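Local coordinates for protein Eps1p (Saccharomyces cerevisiae, PDB 4TW5) that belongs to the protein disulfide isomerase family and carries two thioredoxin-like domains, each with a paired-cysteine CXXC motif, at residues Pro38-Leu43 and Tyr84-Arg89; Ala151-Leu156 and Asp197-Gly202; Lys175-Cys180 and Arg231-Ala236. One frame throughout, in Å; residues are numbered along the deposited sequence.

Contact 1 (Pro38-Leu43 and Tyr84-Arg89); sequences PHCKHL and YFPEIR
The imidazole of His39 meets the ring of Pro86 through ND1: His39 ND1 stands 4.0 Å from Pro86 CD, and the two side chains cross at about a right angle. ND1 is buried here without a polar partner in the model. Within 84-89, one face of the Tyr84 ring carries Glu87 OE1, set toward the rim. The guanidinium of Arg89 receives the Glu87 carboxylate at its edge: in a salt bridge, NE and NH2 both donate to OE2 from above one face of the carboxylate. Across the contact, Cys40 SG sits against the cis peptide bond before Pro86, 3.4 Å from Pro86 N. Cys40 SG also touches Phe85 CB at 3.8 Å. This pairing of a CXXC cysteine with a cis-proline is the hallmark of the thioredoxin fold. Cys40 is disulfide-bonded to Cys37, the other cysteine of the motif. With SG anti to its carbonyl carbon and beside its own N (chi1 -41°), the sulfur points at the proline. Leu43 covers another part of the ring, with CD2 3.6 Å from Pro86 CG. Its other methyl, Leu43 CD1, is 4.4 Å from Ile88 CD1, where strand 87-92 begins.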
loop_
_atom_site.group_PDB
_atom_site.type_symbol
_atom_site.label_atom_id
_atom_site.label_comp_id
_atom_site.label_asym_id
_atom_site.label_seq_id
_atom_site.Cartn_x
_atom_site.Cartn_y
_atom_site.Cartn_z
ATOM N N PRO A 38 -48.424 -8.869 34.411
ATOM C CA PRO A 38 -49.010 -8.739 33.073
ATOM C C PRO A 38 -48.258 -9.613 32.077
ATOM O O PRO A 38 -48.819 -10.520 31.460
ATOM C CB PRO A 38 -48.797 -7.263 32.722
ATOM C CG PRO A 38 -48.589 -6.552 34.012
ATOM C CD PRO A 38 -48.276 -7.565 35.084
ATOM N N HIS A 39 -46.965 -9.317 31.946
ATOM C CA HIS A 39 -46.093 -9.926 30.944
ATOM C C HIS A 39 -45.648 -11.354 31.304
ATOM O O HIS A 39 -45.144 -12.080 30.449
ATOM C CB HIS A 39 -44.864 -9.042 30.694
ATOM C CG HIS A 39 -44.119 -9.392 29.439
ATOM N ND1 HIS A 39 -43.432 -10.578 29.275
ATOM C CD2 HIS A 39 -43.968 -8.708 28.282
ATOM C CE1 HIS A 39 -42.884 -10.605 28.073
ATOM N NE2 HIS A 39 -43.194 -9.482 27.449
ATOM N N CYS A 40 -45.803 -11.758 32.561
ATOM C CA CYS A 40 -45.229 -13.035 32.982
ATOM C C CYS A 40 -46.210 -14.193 32.798
ATOM O O CYS A 40 -45.842 -15.352 32.979
ATOM C CB CYS A 40 -44.797 -12.981 34.453
ATOM S SG CYS A 40 -44.004 -11.437 34.958
ATOM N N LYS A 41 -47.428 -13.887 32.360
ATOM C CA LYS A 41 -48.386 -14.920 31.991
ATOM C C LYS A 41 -48.475 -14.950 30.480
ATOM O O LYS A 41 -49.157 -15.787 29.891
ATOM C CB LYS A 41 -49.766 -14.673 32.604
ATOM C CG LYS A 41 -49.762 -14.418 34.094
ATOM C CD LYS A 41 -51.185 -14.265 34.596
ATOM C CE LYS A 41 -51.226 -14.207 36.105
ATOM N NZ LYS A 41 -50.529 -15.387 36.695
ATOM N N HIS A 42 -47.739 -14.042 29.859
ATOM C CA HIS A 42 -47.571 -14.084 28.425
ATOM C C HIS A 42 -46.258 -14.787 28.088
ATOM O O HIS A 42 -46.016 -15.149 26.936
ATOM C CB HIS A 42 -47.577 -12.660 27.859
ATOM C CG HIS A 42 -47.861 -12.591 26.394
ATOM N ND1 HIS A 42 -47.228 -11.701 25.553
ATOM C CD2 HIS A 42 -48.726 -13.290 25.622
ATOM C CE1 HIS A 42 -47.684 -11.861 24.324
ATOM N NE2 HIS A 42 -48.592 -12.820 24.338
ATOM N N LEU A 43 -45.440 -15.013 29.117
ATOM C CA LEU A 43 -44.213 -15.805 29.008
ATOM C C LEU A 43 -44.441 -17.286 29.307
ATOM O O LEU A 43 -43.889 -18.154 28.637
ATOM C CB LEU A 43 -43.155 -15.252 29.966
ATOM C CG LEU A 43 -41.797 -15.940 30.140
ATOM C CD1 LEU A 43 -40.991 -15.953 28.846
ATOM C CD2 LEU A 43 -41.015 -15.262 31.234
ATOM N N TYR A 84 -36.699 -6.878 38.122
ATOM C CA TYR A 84 -37.931 -6.800 37.351
ATOM C C TYR A 84 -38.611 -8.152 37.183
ATOM O O TYR A 84 -38.044 -9.190 37.514
ATOM C CB TYR A 84 -37.640 -6.189 35.973
ATOM C CG TYR A 84 -36.453 -6.796 35.246
ATOM C CD1 TYR A 84 -36.634 -7.753 34.248
ATOM C CD2 TYR A 84 -35.151 -6.408 35.551
ATOM C CE1 TYR A 84 -35.551 -8.306 33.576
ATOM C CE2 TYR A 84 -34.063 -6.956 34.889
ATOM C CZ TYR A 84 -34.268 -7.901 33.904
ATOM O OH TYR A 84 -33.180 -8.435 33.256
ATOM N N PHE A 85 -39.829 -8.115 36.662
ATOM C CA PHE A 85 -40.616 -9.300 36.353
ATOM C C PHE A 85 -41.124 -9.196 34.919
ATOM O O PHE A 85 -41.623 -8.144 34.513
ATOM C CB PHE A 85 -41.788 -9.456 37.324
ATOM C CG PHE A 85 -41.386 -9.854 38.719
ATOM C CD1 PHE A 85 -40.397 -10.803 38.928
ATOM C CD2 PHE A 85 -42.002 -9.279 39.822
ATOM C CE1 PHE A 85 -40.031 -11.175 40.215
ATOM C CE2 PHE A 85 -41.641 -9.639 41.110
ATOM C CZ PHE A 85 -40.652 -10.590 41.307
ATOM N N PRO A 86 -40.958 -10.271 34.132
ATOM C CA PRO A 86 -40.213 -11.456 34.559
ATOM C C PRO A 86 -38.727 -11.255 34.299
ATOM O O PRO A 86 -38.365 -10.429 33.457
ATOM C CB PRO A 86 -40.777 -12.555 33.672
ATOM C CG PRO A 86 -41.106 -11.837 32.404
ATOM C CD PRO A 86 -41.526 -10.442 32.784
ATOM N N GLU A 87 -37.880 -12.005 34.990
ATOM C CA GLU A 87 -36.444 -11.884 34.773
ATOM C C GLU A 87 -35.796 -13.216 34.440
ATOM O O GLU A 87 -35.790 -14.140 35.265
ATOM C CB GLU A 87 -35.771 -11.279 35.992
ATOM C CG GLU A 87 -34.288 -11.116 35.798
ATOM C CD GLU A 87 -33.666 -10.161 36.780
ATOM O OE1 GLU A 87 -34.416 -9.514 37.545
ATOM O OE2 GLU A 87 -32.421 -10.067 36.786
ATOM N N ILE A 88 -35.247 -13.304 33.230
ATOM C CA ILE A 88 -34.613 -14.529 32.758
ATOM C C ILE A 88 -33.088 -14.513 32.924
ATOM O O ILE A 88 -32.412 -13.643 32.384
ATOM C CB ILE A 88 -34.948 -14.770 31.296
ATOM C CG1 ILE A 88 -36.449 -14.599 31.077
ATOM C CG2 ILE A 88 -34.465 -16.157 30.857
ATOM C CD1 ILE A 88 -36.856 -14.737 29.646
ATOM N N ARG A 89 -32.551 -15.494 33.646
ATOM C CA ARG A 89 -31.135 -15.494 34.033
ATOM C C ARG A 89 -30.396 -16.813 33.770
ATOM O O ARG A 89 -31.004 -17.892 33.778
ATOM C CB ARG A 89 -31.007 -15.171 35.517
ATOM C CG ARG A 89 -31.493 -13.805 35.952
ATOM C CD ARG A 89 -31.126 -13.598 37.400
ATOM N NE ARG A 89 -31.416 -12.253 37.868
ATOM C CZ ARG A 89 -30.922 -11.740 38.989
ATOM N NH1 ARG A 89 -30.130 -12.465 39.758
ATOM N NH2 ARG A 89 -31.232 -10.506 39.348
#

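Contact 2 (Ala151-Leu156 and Asp197-Gly202); sequences ATRPHL and DDINTG
Arg153 runs along Asp198 from CB to NE, and its NH2 goes on to Asp197. Arg153 CB lies 3.6 Å from Asp198 O. CG follows the same carbonyl, and CD comes near Asp198 OD2. Bends at chi2 and chi3 (both -64°) fold the chain back, with Pro154 CD over one face of the guanidinium. Arg153 NE then donates to Asp198 O at 2.8 Å and makes a salt bridge to Asp198 OD2, a weak bond. At the tip, Arg153 NH2 bonds to Asp197 O at 3.2 Å, in both the guanidinium and the carbonyl plane, and weakly to Asp198 O. Asp198 is the C-prime residue of the Schellman motif that ends helix 180-196. Next along, the segments become neighbouring parallel strands of a beta-alpha-beta unit. Asn200 N bonds to Pro154 O, Leu156 N to Asn200 O at 2.8 Å, and Gly202 N to Leu156 O. Beside them, Asn200 CB makes a CH-pi contact with a face of the His155 ring, 3.6 Å from its centroid. The ring and the Asn200 amide are nearly perpendicular, 81° apart. Asp197 turns its carboxylate to Arg116 instead. The cationic guanidinium probably offsets the negative end of the helix dipole.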
loop_
_atom_site.group_PDB
_atom_site.type_symbol
_atom_site.label_atom_id
_atom_site.label_comp_id
_atom_site.label_asym_id
_atom_site.label_seq_id
_atom_site.Cartn_x
_atom_site.Cartn_y
_atom_site.Cartn_z
ATOM N N ALA A 151 -22.825 -12.120 -0.232
ATOM C CA ALA A 151 -23.164 -12.880 0.973
ATOM C C ALA A 151 -24.658 -13.251 1.069
ATOM O O ALA A 151 -25.537 -12.402 0.901
ATOM C CB ALA A 151 -22.753 -12.108 2.211
ATOM N N THR A 152 -24.934 -14.510 1.391
ATOM C CA THR A 152 -26.309 -14.968 1.582
ATOM C C THR A 152 -26.643 -15.070 3.067
ATOM O O THR A 152 -27.801 -15.239 3.443
ATOM C CB THR A 152 -26.551 -16.332 0.909
ATOM O OG1 THR A 152 -25.664 -17.303 1.488
ATOM C CG2 THR A 152 -26.241 -16.257 -0.574
ATOM N N ARG A 153 -25.627 -14.957 3.917
ATOM C CA ARG A 153 -25.867 -14.857 5.357
ATOM C C ARG A 153 -25.013 -13.688 5.827
ATOM O O ARG A 153 -24.121 -13.272 5.108
ATOM C CB ARG A 153 -25.553 -16.181 6.075
ATOM C CG ARG A 153 -26.512 -17.346 5.670
ATOM C CD ARG A 153 -27.978 -17.043 6.102
ATOM N NE ARG A 153 -28.113 -16.953 7.567
ATOM C CZ ARG A 153 -28.875 -16.069 8.213
ATOM N NH1 ARG A 153 -29.576 -15.156 7.533
ATOM N NH2 ARG A 153 -28.920 -16.072 9.543
ATOM N N PRO A 154 -25.340 -13.093 6.983
ATOM C CA PRO A 154 -24.449 -12.064 7.521
ATOM C C PRO A 154 -23.055 -12.689 7.861
ATOM O O PRO A 154 -23.006 -13.888 8.126
ATOM C CB PRO A 154 -25.178 -11.586 8.783
ATOM C CG PRO A 154 -26.594 -12.173 8.682
ATOM C CD PRO A 154 -26.460 -13.406 7.891
ATOM N N HIS A 155 -21.975 -11.898 7.808
ATOM C CA HIS A 155 -20.591 -12.334 8.090
ATOM C C HIS A 155 -19.982 -11.348 9.077
ATOM O O HIS A 155 -19.849 -10.161 8.752
ATOM C CB HIS A 155 -19.700 -12.339 6.837
ATOM C CG HIS A 155 -19.937 -13.479 5.906
ATOM N ND1 HIS A 155 -21.084 -13.588 5.142
ATOM C CD2 HIS A 155 -19.162 -14.539 5.576
ATOM C CE1 HIS A 155 -21.008 -14.675 4.391
ATOM N NE2 HIS A 155 -19.851 -15.271 4.640
ATOM N N LEU A 156 -19.693 -11.798 10.289
ATOM C CA LEU A 156 -18.866 -11.016 11.159
ATOM C C LEU A 156 -17.455 -11.301 10.712
ATOM O O LEU A 156 -17.060 -12.475 10.606
ATOM C CB LEU A 156 -19.078 -11.383 12.616
ATOM C CG LEU A 156 -18.523 -10.317 13.524
ATOM C CD1 LEU A 156 -19.239 -8.988 13.191
ATOM C CD2 LEU A 156 -18.750 -10.715 14.955
ATOM N N ASP A 197 -26.672 -19.221 15.102
ATOM C CA ASP A 197 -27.607 -18.315 14.455
ATOM C C ASP A 197 -27.375 -18.246 12.973
ATOM O O ASP A 197 -27.934 -17.395 12.293
ATOM C CB ASP A 197 -27.501 -16.933 15.062
ATOM C CG ASP A 197 -28.050 -16.895 16.461
ATOM O OD1 ASP A 197 -29.199 -17.375 16.650
ATOM O OD2 ASP A 197 -27.325 -16.424 17.365
ATOM N N ASP A 198 -26.554 -19.161 12.478
ATOM C CA ASP A 198 -26.287 -19.243 11.051
ATOM C C ASP A 198 -25.750 -17.894 10.533
ATOM O O ASP A 198 -26.075 -17.460 9.433
ATOM C CB ASP A 198 -27.550 -19.662 10.297
ATOM C CG ASP A 198 -27.254 -20.222 8.921
ATOM O OD1 ASP A 198 -26.142 -20.744 8.721
ATOM O OD2 ASP A 198 -28.128 -20.130 8.027
ATOM N N ILE A 199 -24.969 -17.224 11.373
ATOM C CA ILE A 199 -24.174 -16.053 10.982
ATOM C C ILE A 199 -22.730 -16.519 10.756
ATOM O O ILE A 199 -22.127 -17.198 11.602
ATOM C CB ILE A 199 -24.281 -14.946 12.042
ATOM C CG1 ILE A 199 -25.728 -14.421 12.066
ATOM C CG2 ILE A 199 -23.289 -13.793 11.768
ATOM C CD1 ILE A 199 -26.008 -13.447 13.152
ATOM N N ASN A 200 -22.188 -16.202 9.593
ATOM C CA ASN A 200 -20.836 -16.626 9.280
ATOM C C ASN A 200 -19.793 -15.712 9.948
ATOM O O ASN A 200 -20.099 -14.576 10.342
ATOM C CB ASN A 200 -20.643 -16.676 7.771
ATOM C CG ASN A 200 -21.465 -17.781 7.135
ATOM O OD1 ASN A 200 -22.215 -18.452 7.816
ATOM N ND2 ASN A 200 -21.326 -17.970 5.845
ATOM N N THR A 201 -18.591 -16.264 10.134
ATOM C CA THR A 201 -17.423 -15.493 10.566
ATOM C C THR A 201 -16.256 -15.693 9.625
ATOM O O THR A 201 -16.112 -16.775 9.048
ATOM C CB THR A 201 -16.965 -15.884 11.952
ATOM O OG1 THR A 201 -16.934 -17.307 12.029
ATOM C CG2 THR A 201 -17.925 -15.346 13.007
ATOM N N GLY A 202 -15.423 -14.654 9.497
ATOM C CA GLY A 202 -14.249 -14.676 8.629
ATOM C C GLY A 202 -13.067 -13.899 9.235
ATOM O O GLY A 202 -13.251 -13.015 10.073
#

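Contact 3 (Lys175-Cys180 and Arg231-Ala236); sequences KNCDKC and REPKVA
Arg231 grips the backbone of the 175-180 loop from two points, and this is the close-packed side of the contact. Its guanidinium presents an edge to Lys175 O. Arg231 NH2 makes the main bond to Lys175 O, 2.6 Å long and fairly straight at 162°, but arrives from above the carbonyl plane. NE adds a weak bond to the same oxygen. The backbone N of Arg231 bonds to Asn176 O at 2.8 Å. Next to this grip lies the Cys177-Cys180 disulfide, which joins the two ends of a type I turn. Cys177 SG lies 3.2 Å from Arg231 O. The sulfur of Cys177 stands anti to its own N (chi1 -176°) and also touches Pro233 CD. Cys180 SG meets Pro233 CG at 3.9 Å. The site probably corresponds to the cis-proline position of the thioredoxin fold, but the peptide before Pro233 is trans here.

The other side is looser and more open to solvent. A water bridges the two backbones: it accepts from Lys179 N and donates to Arg231 O at 2.6 Å. Lys179, extended beyond CG, crosses Glu232 in a salt bridge from NZ to OE2; the modelled separation is very short and its exact value is doubtful. The same lysine also makes a cation-pi contact with Tyr254. Asp230 OD1 takes up the N-H of Asp178. The guanidinium and the backbone N-H of Arg231 thus satisfy two consecutive carbonyls, Lys175 O and Asn176 O, and the positive group would probably polarise Lys175 O.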
loop_
_atom_site.group_PDB
_atom_site.type_symbol
_atom_site.label_atom_id
_atom_site.label_comp_id
_atom_site.label_asym_id
_atom_site.label_seq_id
_atom_site.Cartn_x
_atom_site.Cartn_y
_atom_site.Cartn_z
ATOM N N LYS A 175 3.150 -8.880 16.199
ATOM C CA LYS A 175 4.010 -7.742 16.520
ATOM C C LYS A 175 3.198 -6.487 16.904
ATOM O O LYS A 175 2.195 -6.148 16.257
ATOM C CB LYS A 175 4.914 -7.438 15.328
ATOM C CG LYS A 175 5.737 -8.623 14.847
ATOM C CD LYS A 175 6.585 -9.187 15.987
ATOM C CE LYS A 175 7.261 -10.492 15.576
ATOM N NZ LYS A 175 7.498 -11.290 16.816
ATOM N N ASN A 176 3.624 -5.817 17.970
ATOM C CA ASN A 176 2.962 -4.603 18.446
ATOM C C ASN A 176 1.424 -4.769 18.570
ATOM O O ASN A 176 0.641 -3.878 18.203
ATOM C CB ASN A 176 3.319 -3.431 17.527
ATOM C CG ASN A 176 4.813 -3.229 17.418
ATOM O OD1 ASN A 176 5.551 -3.643 18.307
ATOM N ND2 ASN A 176 5.271 -2.602 16.334
ATOM N N CYS A 177 1.011 -5.922 19.084
ATOM C CA CYS A 177 -0.391 -6.190 19.325
ATOM C C CYS A 177 -0.561 -6.991 20.592
ATOM O O CYS A 177 -0.657 -8.211 20.545
ATOM C CB CYS A 177 -1.024 -6.948 18.154
ATOM S SG CYS A 177 -2.818 -7.205 18.343
ATOM N N ASP A 178 -0.644 -6.285 21.714
ATOM C CA ASP A 178 -0.765 -6.899 23.023
ATOM C C ASP A 178 -2.011 -7.767 23.168
ATOM O O ASP A 178 -1.990 -8.777 23.863
ATOM C CB ASP A 178 -0.785 -5.824 24.109
ATOM C CG ASP A 178 0.528 -5.061 24.213
ATOM O OD1 ASP A 178 1.597 -5.608 23.835
ATOM O OD2 ASP A 178 0.473 -3.892 24.656
ATOM N N LYS A 179 -3.094 -7.364 22.514
ATOM C CA LYS A 179 -4.380 -8.023 22.700
ATOM C C LYS A 179 -4.662 -9.144 21.700
ATOM O O LYS A 179 -5.606 -9.877 21.884
ATOM C CB LYS A 179 -5.505 -6.986 22.648
ATOM C CG LYS A 179 -5.470 -5.992 23.805
ATOM C CD LYS A 179 -6.188 -4.698 23.405
ATOM C CE LYS A 179 -6.098 -3.632 24.475
ATOM N NZ LYS A 179 -6.517 -2.303 23.902
ATOM N N CYS A 180 -3.843 -9.276 20.658
ATOM C CA CYS A 180 -4.109 -10.227 19.588
ATOM C C CYS A 180 -4.309 -11.686 20.056
ATOM O O CYS A 180 -5.196 -12.395 19.562
ATOM C CB CYS A 180 -2.989 -10.195 18.562
ATOM S SG CYS A 180 -3.060 -8.930 17.297
ATOM N N ARG A 231 -1.479 -2.018 18.464
ATOM C CA ARG A 231 -2.590 -2.150 17.543
ATOM C C ARG A 231 -3.517 -3.230 18.082
ATOM O O ARG A 231 -3.095 -4.101 18.858
ATOM C CB ARG A 231 -2.093 -2.520 16.149
ATOM C CG ARG A 231 -0.742 -1.924 15.838
ATOM C CD ARG A 231 -0.210 -2.423 14.532
ATOM N NE ARG A 231 0.496 -3.689 14.656
ATOM C CZ ARG A 231 1.044 -4.298 13.620
ATOM N NH1 ARG A 231 0.950 -3.748 12.418
ATOM N NH2 ARG A 231 1.679 -5.438 13.777
ATOM N N GLU A 232 -4.755 -3.211 17.608
ATOM C CA GLU A 232 -5.770 -4.181 18.000
ATOM C C GLU A 232 -6.403 -4.785 16.778
ATOM O O GLU A 232 -6.503 -4.126 15.750
ATOM C CB GLU A 232 -6.899 -3.524 18.787
ATOM C CG GLU A 232 -6.657 -3.149 20.208
ATOM C CD GLU A 232 -7.891 -2.489 20.778
ATOM O OE1 GLU A 232 -8.796 -2.196 19.961
ATOM O OE2 GLU A 232 -7.965 -2.279 22.018
ATOM N N PRO A 233 -6.895 -6.025 16.901
ATOM C CA PRO A 233 -7.637 -6.599 15.773
ATOM C C PRO A 233 -8.946 -5.831 15.594
ATOM O O PRO A 233 -9.467 -5.246 16.557
ATOM C CB PRO A 233 -7.860 -8.055 16.198
ATOM C CG PRO A 233 -6.871 -8.270 17.347
ATOM C CD PRO A 233 -6.760 -6.964 18.021
ATOM N N LYS A 234 -9.436 -5.738 14.368
ATOM C CA LYS A 234 -10.701 -5.036 14.157
ATOM C C LYS A 234 -11.782 -6.006 13.721
ATOM O O LYS A 234 -11.482 -7.050 13.160
ATOM C CB LYS A 234 -10.537 -3.923 13.127
ATOM C CG LYS A 234 -9.494 -2.905 13.544
ATOM C CD LYS A 234 -9.936 -2.108 14.745
ATOM C CE LYS A 234 -8.977 -0.931 14.930
ATOM N NZ LYS A 234 -9.414 0.023 15.992
ATOM N N VAL A 235 -13.035 -5.642 13.987
ATOM C CA VAL A 235 -14.203 -6.426 13.641
ATOM C C VAL A 235 -15.238 -5.559 12.925
ATOM O O VAL A 235 -15.518 -4.445 13.374
ATOM C CB VAL A 235 -14.851 -7.061 14.905
ATOM C CG1 VAL A 235 -16.185 -7.766 14.570
ATOM C CG2 VAL A 235 -13.894 -8.021 15.582
ATOM N N ALA A 236 -15.812 -6.082 11.835
ATOM C CA ALA A 236 -16.879 -5.409 11.082
ATOM C C ALA A 236 -17.980 -6.389 10.614
ATOM O O ALA A 236 -17.707 -7.543 10.301
ATOM C CB ALA A 236 -16.296 -4.697 9.891
HETATM O O HOH W 1 -3.684 -4.773 21.253
#

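Overall arrangement
From the N terminus, contact 1 comes first. It closes the loop running from the CXXC motif through helix 44-53 and strand 63-69 to strand 87-92, before the others begin. Contact 2 opens at 151-156 and contact 3 at 175-180, before contact 2 closes at 197-202; contact 3 closes last, at 231-236, so the two cross along the chain. Contact 2 joins strands 155-160 and 200-205, and contact 3 brings the second CXXC loop to the start of strand 234-238. Strands 155-160 and 234-238 are neighbours, and there Leu156 CD1 packs 3.6 Å from Val235 CG1. Contact 1 ties a loop to strand 87-92 of the other sheet, its centre about 40 Å from that of contact 3.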